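Long-range contacts in putative S-adenosylmethionine-dependent methyltransferase (Bacteroides thetaiotaomicron, PDB 1WYZ), which probably transfers a methyl group from S-adenosylmethionine to its substrate, in keeping with its kinship to the RsmI-like methyltransferases: residues A[22-27]-A[116-121]; A[126-131]-A[229-234]; A[135-140]-A[165-170]; A[194-199]-A[208-213]. One frame throughout, in Å; residues are numbered along the deposited sequence.

How the contacts relate
Contacts 2, 3 and 4 all involve one mixed sheet, contact 2 by laying a helix on it, whereas contact 1 lies at the edge of the separate parallel sheet, its centre about 24 Å from that of contact 2. The two regions are joined through the chain from 116-121 to 126-131, where Pro121 packs on Leu126. In the mixed sheet, strand 228-233 runs between strands 168-173 and 194-199, which puts contact 2 about 9 Å from contact 3 and about 7 Å from contact 4, centre to centre. Contacts 3 and 4 do not touch. All four reach the second subunit. No ligand marks the active site; in related methyltransferases the cofactor binds between two such domains.

Contact 1: residues A[22-27]-A[116-121]; sequences PSYNTE and IPLVGP
The side-chain amide of Asn25 meets the backbone of Val119 twice, once directly and once through water. Its ND2 donates to Val119 O at 3.2 Å, a moderately bent bond (143° at the hydrogen) with the donor tilted 18° from the carbonyl plane. A water takes up the other end: it donates to Asn25 OD1 at 2.7 Å and accepts from Val119 N at 2.8 Å. Both polar ends of the buried amide are thereby engaged and its rotation is probably fixed. The first torsion, -60°, turns CG away from the carbonyl carbon and lays the amide along Leu118, whose CD1 sits 3.7 Å from Asn25 CG as the two side chains run alongside in opposite senses. Next to this, the Pro22 ring lies across Val119, with Pro22 CG 3.8 Å from Val119 CB. Farther along Leu118, Tyr24 CE2 approaches Leu118 CD2 obliquely at 4.4 Å. The contact joins the N-terminal part of helix 24-29 to the loop that leaves strand 115-117, the outermost strand of the parallel sheet within this chain; backbone hydrogen bonds join Ile116 to Leu5 and Leu7, Leu118 packs on Tyr6 and Leu8, and Val119 touches Gly120 of the second subunit.

Contact 2: residues A[126-131]-A[229-234]; sequences LSVMAS and IFLLYK
No aromatic face joins in where Leu231 of strand 229-233 meets Ser127, Val128 and Ser131 of helix 126-131; the ring nearby, that of Tyr233, has Lys234 CG 3.6 Å above one face, displaced from the ring centre, and also meets the ring of Phe133. The contact itself rests on the two methyl groups of Leu231. Leu231 CD1 reaches Ser127 CB at 3.8 Å, while Leu231 CD2 presses against the helix backbone, 3.7 Å from Val128 N, and against Ser131 OG at 3.6 Å. Ile229 extends the apolar surface along the strand, its CB 4.0 Å from Ser127 OG, though it is poorly ordered and this contact less certain. This is a helix laid on the face of a mixed sheet: the axes of 126-131 and 229-233 approach to 9.4 Å at 50°, and the small serines probably let the helix settle against Leu231. Both hydroxyls are turned back to the helix. Ser127 OG bonds to Ser123 O one turn earlier. With a first torsion of 68°, Ser131 OG lies between its own backbone N and carbonyl carbon, from where it donates to Val128 O at 2.9 Å and accepts from Phe133 N, which keeps a polar atom satisfied beside the leucine methyl. Around them, Cys196 packs on both Leu231 and Ser131.

Contact 3: residues A[135-140]-A[165-170]; sequences GQSFAF and ESQTQL
Gln167 reaches across to Ser137 and Ala139 with nearly every atom of its side chain. Gln167 CB lies 3.2 Å from Ser137 OG. With CG anti to the backbone N (chi1 -176°) the chain runs out extended as far as CD, where the amide turns across, and Gln167 CG lies beside both the hydroxyl and the carbonyl oxygen of Ser137, 3.2 Å from Ser137 O. At the tip the amide divides its work: Gln167 NE2 donates to Ser137 OG at 3.2 Å, with the acceptor in the amide plane, while Gln167 OE1 rests 3.2 Å from Ala139 CB. Gln167 OE1 also accepts from Gln169 NE2 at 3.0 Å, in the carbonyl plane and on a lone pair; the same NE2 reaches Gln167 O from above that carbonyl's plane. Cutting Gln167 back to an alanine would probably cost Ser137 OG and Gln169 NE2 one partner each, though the Gln169 amide would keep Gln167 O and His141.

The backbones form a parallel ladder at the start of the beta-alpha-beta crossover's two strands, with Thr168 N bonded to Ser137 O, Ala139 N to Thr168 O, and Leu170 N to Ala139 O. On the face opposite Ala139, Phe138 CB packs on Thr168 CB at 3.5 Å and on Leu170 CD1 at 3.7 Å.

Strand 138-143 also pairs antiparallel with a strand of the second subunit, continuing the sheet. Ser137 OG is gripped by Gln167 and by Phe140 O of that subunit, so the buried polar chain of Gln169, Gln167 and Ser137 ties the crossover directly to the dimer interface.

Contact 4: residues A[194-199]-A[208-213]; sequences KLCIAA and IQTRTV
Ile208 closes over Cys196 and Ala198 on one face of the hairpin. Its CG2 branch lies 3.9 Å from Cys196 SG, and its CG1 branch 4.0 Å from Ala198 CB. The first torsion of -51° sets CG1 beside the backbone N and CG2 opposite it, which lets the branched side chain span both residues of the partner strand. Replacing Ile208 by a glycine would probably open a gap over Cys196 and Ala198 and leave the cysteine sulfur without its methyl neighbour. Farther along, Cys196 CB meets Thr210 OG1 at 3.5 Å; that hydroxyl is itself bonded to Ser131 O, so it ties strand 207-212 to the end of helix 123-131. Beyond it the extended Lys194 chain lies across Thr210, Lys194 CD to Thr210 CG2 at 4.0 Å.

Four backbone bonds join the antiparallel strands. Ile197 and Gln209 exchange theirs at 3.2 Å (each N to the other's O), and Leu195 and Arg211 likewise exchange bonds. Leu195 O also receives Trp216 NE1, and Arg211 makes a cation-pi contact with the same tryptophan.

Strand 207-212 is the last of the mixed sheet within this chain; strand 194-199 lies between it and strand 228-233. Helix 123-131 covers the Cys196 and Ile208 face, through Ser127, Ala130 and Ser131, and helix 178-188 covers the Leu195 and Ile197 face, while Pro117 of the second subunit packs on Ile208.

Contact 1: residues A[22-27]-A[116-121]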
# COMPACT_ATOMS: atom_id res chain seq x y z
N PRO A 22 5.65 -7.46 10.70
CA PRO A 22 5.14 -7.59 12.07
C PRO A 22 5.49 -9.00 12.57
O PRO A 22 5.44 -9.98 11.81
CB PRO A 22 3.64 -7.39 11.89
CG PRO A 22 3.56 -6.45 10.74
CD PRO A 22 4.58 -7.04 9.78
N SER A 23 5.85 -9.11 13.85
CA SER A 23 6.21 -10.41 14.41
C SER A 23 5.02 -11.39 14.39
O SER A 23 5.21 -12.60 14.49
CB SER A 23 6.75 -10.25 15.83
OG SER A 23 5.79 -9.65 16.69
N TYR A 24 3.82 -10.85 14.26
CA TYR A 24 2.60 -11.66 14.21
C TYR A 24 2.71 -12.60 13.01
O TYR A 24 2.28 -13.76 13.05
CB TYR A 24 1.37 -10.75 14.04
CG TYR A 24 0.04 -11.45 13.90
CD1 TYR A 24 -0.47 -12.25 14.92
CD2 TYR A 24 -0.73 -11.30 12.74
CE1 TYR A 24 -1.72 -12.88 14.79
CE2 TYR A 24 -1.98 -11.93 12.60
CZ TYR A 24 -2.47 -12.72 13.62
OH TYR A 24 -3.70 -13.33 13.50
N ASN A 25 3.28 -12.07 11.93
CA ASN A 25 3.44 -12.83 10.70
C ASN A 25 4.25 -14.10 10.92
O ASN A 25 4.03 -15.10 10.24
CB ASN A 25 4.11 -11.96 9.64
CG ASN A 25 3.30 -10.73 9.30
OD1 ASN A 25 2.51 -10.26 10.12
ND2 ASN A 25 3.50 -10.19 8.11
N THR A 26 5.17 -14.07 11.89
CA THR A 26 5.99 -15.24 12.17
C THR A 26 5.16 -16.31 12.88
O THR A 26 5.36 -17.51 12.68
CB THR A 26 7.22 -14.88 13.06
OG1 THR A 26 7.78 -13.64 12.63
CG2 THR A 26 8.30 -15.97 12.97
N GLU A 27 4.22 -15.87 13.71
CA GLU A 27 3.37 -16.80 14.44
C GLU A 27 2.54 -17.65 13.49
O GLU A 27 2.47 -18.87 13.64
CB GLU A 27 2.42 -16.04 15.38
CG GLU A 27 3.09 -15.42 16.60
CD GLU A 27 2.11 -14.63 17.43
OE1 GLU A 27 1.03 -15.18 17.76
OE2 GLU A 27 2.41 -13.45 17.76
N ILE A 116 -6.62 -13.70 3.73
CA ILE A 116 -6.23 -12.70 4.70
C ILE A 116 -4.81 -12.20 4.44
O ILE A 116 -3.84 -12.95 4.49
CB ILE A 116 -6.41 -13.26 6.14
CG1 ILE A 116 -5.59 -12.45 7.14
CG2 ILE A 116 -6.10 -14.73 6.17
CD1 ILE A 116 -5.94 -12.69 8.61
N PRO A 117 -4.68 -10.91 4.11
CA PRO A 117 -3.39 -10.28 3.82
C PRO A 117 -2.70 -9.77 5.10
O PRO A 117 -3.35 -9.18 5.97
CB PRO A 117 -3.78 -9.14 2.89
CG PRO A 117 -5.05 -8.64 3.56
CD PRO A 117 -5.79 -9.94 3.91
N LEU A 118 -1.40 -10.01 5.23
CA LEU A 118 -0.68 -9.54 6.41
C LEU A 118 0.14 -8.29 6.07
O LEU A 118 0.54 -8.11 4.91
CB LEU A 118 0.23 -10.65 6.96
CG LEU A 118 -0.46 -11.95 7.36
CD1 LEU A 118 0.54 -12.83 8.10
CD2 LEU A 118 -1.67 -11.67 8.26
N VAL A 119 0.38 -7.44 7.06
CA VAL A 119 1.12 -6.21 6.84
C VAL A 119 2.56 -6.42 6.39
O VAL A 119 3.28 -7.29 6.89
CB VAL A 119 1.11 -5.33 8.10
CG1 VAL A 119 1.86 -4.04 7.83
CG2 VAL A 119 -0.32 -5.02 8.50
N GLY A 120 2.99 -5.62 5.42
CA GLY A 120 4.34 -5.75 4.93
C GLY A 120 4.80 -4.48 4.28
O GLY A 120 4.00 -3.56 4.07
N PRO A 121 6.09 -4.37 3.96
CA PRO A 121 6.52 -3.13 3.33
C PRO A 121 5.98 -3.06 1.91
O PRO A 121 5.97 -4.06 1.18
CB PRO A 121 8.04 -3.23 3.39
CG PRO A 121 8.27 -4.69 3.14
CD PRO A 121 7.19 -5.36 4.00
O HOH W 1 0.30 -8.75 9.53

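Contact 2: residues A[126-131]-A[229-234]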
# COMPACT_ATOMS: atom_id res chain seq x y z
N LEU A 126 4.64 3.43 1.04
CA LEU A 126 5.75 4.06 1.74
C LEU A 126 6.18 5.30 0.94
O LEU A 126 6.48 6.35 1.52
CB LEU A 126 6.92 3.08 1.89
CG LEU A 126 6.71 2.03 2.99
CD1 LEU A 126 7.75 0.91 2.88
CD2 LEU A 126 6.77 2.71 4.37
N SER A 127 6.19 5.17 -0.39
CA SER A 127 6.57 6.28 -1.27
C SER A 127 5.59 7.42 -1.16
O SER A 127 5.98 8.56 -0.96
CB SER A 127 6.63 5.82 -2.74
OG SER A 127 7.85 5.16 -2.99
N VAL A 128 4.31 7.11 -1.32
CA VAL A 128 3.29 8.14 -1.21
C VAL A 128 3.52 8.91 0.08
O VAL A 128 3.49 10.13 0.09
CB VAL A 128 1.88 7.53 -1.18
CG1 VAL A 128 0.86 8.59 -0.80
CG2 VAL A 128 1.54 6.93 -2.55
N MSE A 129 3.78 8.17 1.15
CA MSE A 129 3.99 8.76 2.46
C MSE A 129 5.15 9.74 2.52
O MSE A 129 5.00 10.87 3.01
CB MSE A 129 4.20 7.66 3.51
CG MSE A 129 2.95 6.84 3.86
SE MSE A 129 3.36 5.26 4.91
CE MSE A 129 4.30 6.13 6.38
N ALA A 130 6.30 9.32 2.02
CA ALA A 130 7.48 10.16 2.07
C ALA A 130 7.55 11.25 1.03
O ALA A 130 8.40 12.13 1.13
CB ALA A 130 8.74 9.30 1.99
N SER A 131 6.67 11.18 0.03
CA SER A 131 6.68 12.20 -1.02
C SER A 131 5.93 13.43 -0.58
O SER A 131 6.25 14.54 -1.00
CB SER A 131 6.08 11.66 -2.32
OG SER A 131 4.68 11.43 -2.21
N ILE A 229 11.21 4.00 -7.30
CA ILE A 229 9.86 4.29 -7.79
C ILE A 229 9.74 5.78 -8.09
O ILE A 229 10.46 6.58 -7.49
CB ILE A 229 8.76 3.97 -6.74
CG1 ILE A 229 8.79 2.49 -6.38
CG2 ILE A 229 7.40 4.36 -7.28
CD1 ILE A 229 9.93 2.07 -5.46
N PHE A 230 8.83 6.15 -8.98
CA PHE A 230 8.65 7.56 -9.31
C PHE A 230 7.22 8.04 -9.05
O PHE A 230 6.25 7.32 -9.32
CB PHE A 230 9.02 7.81 -10.77
CG PHE A 230 10.47 7.54 -11.08
CD1 PHE A 230 11.47 8.27 -10.46
CD2 PHE A 230 10.83 6.53 -11.98
CE1 PHE A 230 12.82 8.01 -10.73
CE2 PHE A 230 12.18 6.26 -12.26
CZ PHE A 230 13.18 7.01 -11.63
N LEU A 231 7.09 9.25 -8.53
CA LEU A 231 5.78 9.82 -8.25
C LEU A 231 5.65 11.23 -8.81
O LEU A 231 6.48 12.09 -8.56
CB LEU A 231 5.51 9.88 -6.75
CG LEU A 231 5.56 8.58 -5.95
CD1 LEU A 231 7.02 8.18 -5.72
CD2 LEU A 231 4.83 8.76 -4.60
N LEU A 232 4.58 11.46 -9.57
CA LEU A 232 4.29 12.76 -10.18
C LEU A 232 3.08 13.41 -9.52
O LEU A 232 2.02 12.79 -9.42
CB LEU A 232 4.00 12.61 -11.68
CG LEU A 232 5.01 12.00 -12.64
CD1 LEU A 232 4.46 12.07 -14.05
CD2 LEU A 232 6.32 12.76 -12.56
N TYR A 233 3.22 14.66 -9.07
CA TYR A 233 2.11 15.37 -8.46
C TYR A 233 2.21 16.86 -8.78
O TYR A 233 3.17 17.26 -9.43
CB TYR A 233 2.04 15.12 -6.95
CG TYR A 233 0.66 15.41 -6.40
CD1 TYR A 233 -0.48 14.88 -7.01
CD2 TYR A 233 0.49 16.26 -5.31
CE1 TYR A 233 -1.76 15.21 -6.55
CE2 TYR A 233 -0.77 16.60 -4.85
CZ TYR A 233 -1.90 16.07 -5.47
OH TYR A 233 -3.15 16.43 -5.01
N LYS A 234 1.26 17.67 -8.32
CA LYS A 234 1.20 19.10 -8.68
C LYS A 234 2.05 20.26 -8.14
O LYS A 234 2.67 20.97 -8.94
CB LYS A 234 -0.25 19.56 -8.69
CG LYS A 234 -1.10 19.09 -7.54
CD LYS A 234 -2.51 19.64 -7.73
CE LYS A 234 -3.46 19.18 -6.64
NZ LYS A 234 -4.76 19.90 -6.75

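Contact 3: residues A[135-140]-A[165-170]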
# COMPACT_ATOMS: atom_id res chain seq x y z
N GLY A 135 -2.27 11.30 -0.69
CA GLY A 135 -2.34 9.90 -0.30
C GLY A 135 -3.77 9.42 -0.32
O GLY A 135 -4.05 8.24 -0.12
N GLN A 136 -4.69 10.35 -0.56
CA GLN A 136 -6.11 10.04 -0.59
C GLN A 136 -6.58 9.79 -2.02
O GLN A 136 -7.76 9.53 -2.27
CB GLN A 136 -6.90 11.17 0.07
CG GLN A 136 -8.37 10.85 0.29
CD GLN A 136 -8.91 11.46 1.58
OE1 GLN A 136 -8.91 12.68 1.75
NE2 GLN A 136 -9.36 10.60 2.50
N SER A 137 -5.65 9.88 -2.96
CA SER A 137 -5.93 9.61 -4.37
C SER A 137 -4.61 9.48 -5.16
O SER A 137 -3.95 10.48 -5.44
CB SER A 137 -6.80 10.71 -4.99
OG SER A 137 -7.09 10.43 -6.35
N PHE A 138 -4.25 8.25 -5.49
CA PHE A 138 -3.02 7.97 -6.23
C PHE A 138 -3.26 6.74 -7.10
O PHE A 138 -4.22 5.99 -6.86
CB PHE A 138 -1.87 7.72 -5.26
CG PHE A 138 -2.11 6.57 -4.33
CD1 PHE A 138 -1.85 5.26 -4.74
CD2 PHE A 138 -2.59 6.79 -3.03
CE1 PHE A 138 -2.07 4.19 -3.87
CE2 PHE A 138 -2.81 5.73 -2.17
CZ PHE A 138 -2.55 4.43 -2.58
N ALA A 139 -2.39 6.52 -8.08
CA ALA A 139 -2.52 5.40 -9.01
C ALA A 139 -1.17 4.79 -9.40
O ALA A 139 -0.23 5.51 -9.78
CB ALA A 139 -3.25 5.88 -10.25
N PHE A 140 -1.06 3.47 -9.32
CA PHE A 140 0.17 2.76 -9.67
C PHE A 140 0.02 2.15 -11.07
O PHE A 140 -0.94 1.41 -11.34
CB PHE A 140 0.44 1.65 -8.65
CG PHE A 140 1.68 0.84 -8.95
CD1 PHE A 140 2.94 1.43 -8.89
CD2 PHE A 140 1.58 -0.50 -9.30
CE1 PHE A 140 4.09 0.70 -9.18
CE2 PHE A 140 2.73 -1.25 -9.60
CZ PHE A 140 3.99 -0.64 -9.54
N GLU A 165 -7.58 15.14 -11.94
CA GLU A 165 -8.21 14.40 -10.84
C GLU A 165 -7.52 14.55 -9.48
O GLU A 165 -7.88 13.85 -8.53
CB GLU A 165 -8.27 12.90 -11.16
CG GLU A 165 -9.07 12.52 -12.40
CD GLU A 165 -9.02 11.02 -12.68
OE1 GLU A 165 -9.45 10.23 -11.80
OE2 GLU A 165 -8.54 10.61 -13.77
N SER A 166 -6.55 15.44 -9.38
CA SER A 166 -5.83 15.62 -8.12
C SER A 166 -5.40 14.27 -7.58
O SER A 166 -5.66 13.92 -6.43
CB SER A 166 -6.73 16.32 -7.10
OG SER A 166 -6.98 17.65 -7.50
N GLN A 167 -4.71 13.51 -8.44
CA GLN A 167 -4.25 12.18 -8.07
C GLN A 167 -2.79 11.87 -8.36
O GLN A 167 -2.32 11.97 -9.49
CB GLN A 167 -5.13 11.16 -8.78
CG GLN A 167 -4.83 9.73 -8.43
CD GLN A 167 -5.63 8.81 -9.30
OE1 GLN A 167 -5.21 8.44 -10.39
NE2 GLN A 167 -6.82 8.45 -8.83
N THR A 168 -2.08 11.47 -7.32
CA THR A 168 -0.69 11.11 -7.45
C THR A 168 -0.55 9.98 -8.47
O THR A 168 -1.37 9.05 -8.49
CB THR A 168 -0.16 10.63 -6.08
OG1 THR A 168 -0.41 11.66 -5.11
CG2 THR A 168 1.35 10.33 -6.13
N GLN A 169 0.46 10.06 -9.34
CA GLN A 169 0.67 9.01 -10.34
C GLN A 169 1.99 8.28 -10.04
O GLN A 169 3.02 8.93 -9.90
CB GLN A 169 0.69 9.62 -11.74
CG GLN A 169 -0.56 10.42 -12.11
CD GLN A 169 -1.88 9.63 -12.02
OE1 GLN A 169 -2.07 8.60 -12.68
NE2 GLN A 169 -2.81 10.13 -11.20
N LEU A 170 1.95 6.95 -9.95
CA LEU A 170 3.15 6.18 -9.63
C LEU A 170 3.51 5.12 -10.66
O LEU A 170 2.64 4.44 -11.20
CB LEU A 170 3.00 5.44 -8.29
CG LEU A 170 2.77 6.12 -6.94
CD1 LEU A 170 1.31 6.55 -6.81
CD2 LEU A 170 3.11 5.13 -5.84
O HOH W 2 -8.88 11.60 -7.64

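Contact 4: residues A[194-199]-A[208-213]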
# COMPACT_ATOMS: atom_id res chain seq x y z
N LYS A 194 5.57 18.27 -9.96
CA LYS A 194 6.51 17.74 -8.96
C LYS A 194 6.82 16.28 -9.23
O LYS A 194 5.93 15.50 -9.58
CB LYS A 194 5.95 17.87 -7.53
CG LYS A 194 6.00 19.29 -6.96
CD LYS A 194 5.79 19.31 -5.44
CE LYS A 194 6.04 20.71 -4.89
NZ LYS A 194 6.13 20.74 -3.39
N LEU A 195 8.08 15.93 -9.04
CA LEU A 195 8.55 14.57 -9.23
C LEU A 195 9.27 14.08 -7.98
O LEU A 195 10.19 14.74 -7.51
CB LEU A 195 9.51 14.50 -10.42
CG LEU A 195 10.38 13.25 -10.39
CD1 LEU A 195 9.50 12.03 -10.50
CD2 LEU A 195 11.40 13.27 -11.51
N CYS A 196 8.85 12.93 -7.45
CA CYS A 196 9.50 12.35 -6.27
C CYS A 196 10.25 11.09 -6.67
O CYS A 196 9.67 10.17 -7.26
CB CYS A 196 8.46 12.01 -5.20
SG CYS A 196 9.13 11.09 -3.75
N ILE A 197 11.54 11.03 -6.36
CA ILE A 197 12.34 9.87 -6.66
C ILE A 197 12.51 9.11 -5.36
O ILE A 197 12.91 9.70 -4.36
CB ILE A 197 13.73 10.27 -7.21
CG1 ILE A 197 13.58 10.81 -8.63
CG2 ILE A 197 14.68 9.08 -7.15
CD1 ILE A 197 14.81 11.54 -9.17
N ALA A 198 12.19 7.83 -5.36
CA ALA A 198 12.32 7.02 -4.15
C ALA A 198 13.12 5.75 -4.44
O ALA A 198 12.58 4.77 -4.97
CB ALA A 198 10.95 6.68 -3.61
N ALA A 199 14.40 5.77 -4.08
CA ALA A 199 15.30 4.64 -4.29
C ALA A 199 15.71 3.95 -2.98
O ALA A 199 15.87 4.60 -1.95
CB ALA A 199 16.53 5.14 -5.04
N ILE A 208 14.78 9.40 -0.80
CA ILE A 208 13.40 9.74 -1.11
C ILE A 208 13.26 11.23 -0.93
O ILE A 208 13.11 11.72 0.19
CB ILE A 208 12.38 9.09 -0.19
CG1 ILE A 208 12.64 7.58 -0.10
CG2 ILE A 208 10.96 9.42 -0.69
CD1 ILE A 208 11.87 6.86 1.00
N GLN A 209 13.28 11.93 -2.04
CA GLN A 209 13.22 13.38 -2.05
C GLN A 209 12.24 13.84 -3.11
O GLN A 209 12.16 13.26 -4.19
CB GLN A 209 14.63 13.89 -2.35
CG GLN A 209 14.84 15.37 -2.21
CD GLN A 209 16.30 15.73 -2.39
OE1 GLN A 209 16.89 15.46 -3.44
NE2 GLN A 209 16.89 16.33 -1.37
N THR A 210 11.48 14.88 -2.79
CA THR A 210 10.52 15.44 -3.72
C THR A 210 11.07 16.74 -4.25
O THR A 210 11.74 17.48 -3.54
CB THR A 210 9.17 15.71 -3.06
OG1 THR A 210 8.53 14.47 -2.78
CG2 THR A 210 8.28 16.52 -3.98
N ARG A 211 10.77 17.03 -5.51
CA ARG A 211 11.29 18.23 -6.11
C ARG A 211 10.71 18.43 -7.49
O ARG A 211 10.49 17.47 -8.23
CB ARG A 211 12.80 18.11 -6.15
CG ARG A 211 13.50 19.01 -7.09
CD ARG A 211 14.94 18.56 -7.17
NE ARG A 211 15.56 18.58 -5.86
CZ ARG A 211 16.78 18.12 -5.61
NH1 ARG A 211 17.49 17.58 -6.59
NH2 ARG A 211 17.28 18.19 -4.38
N THR A 212 10.46 19.69 -7.84
CA THR A 212 9.90 20.04 -9.13
C THR A 212 10.81 19.62 -10.29
O THR A 212 12.04 19.51 -10.13
CB THR A 212 9.62 21.56 -9.20
OG1 THR A 212 8.81 21.84 -10.34
CG2 THR A 212 10.93 22.34 -9.32
N VAL A 213 10.23 19.38 -11.47
CA VAL A 213 11.01 18.98 -12.63
C VAL A 213 12.09 20.01 -12.98
O VAL A 213 13.20 19.64 -13.38
CB VAL A 213 10.10 18.74 -13.85
CG1 VAL A 213 10.93 18.55 -15.11
CG2 VAL A 213 9.25 17.52 -13.61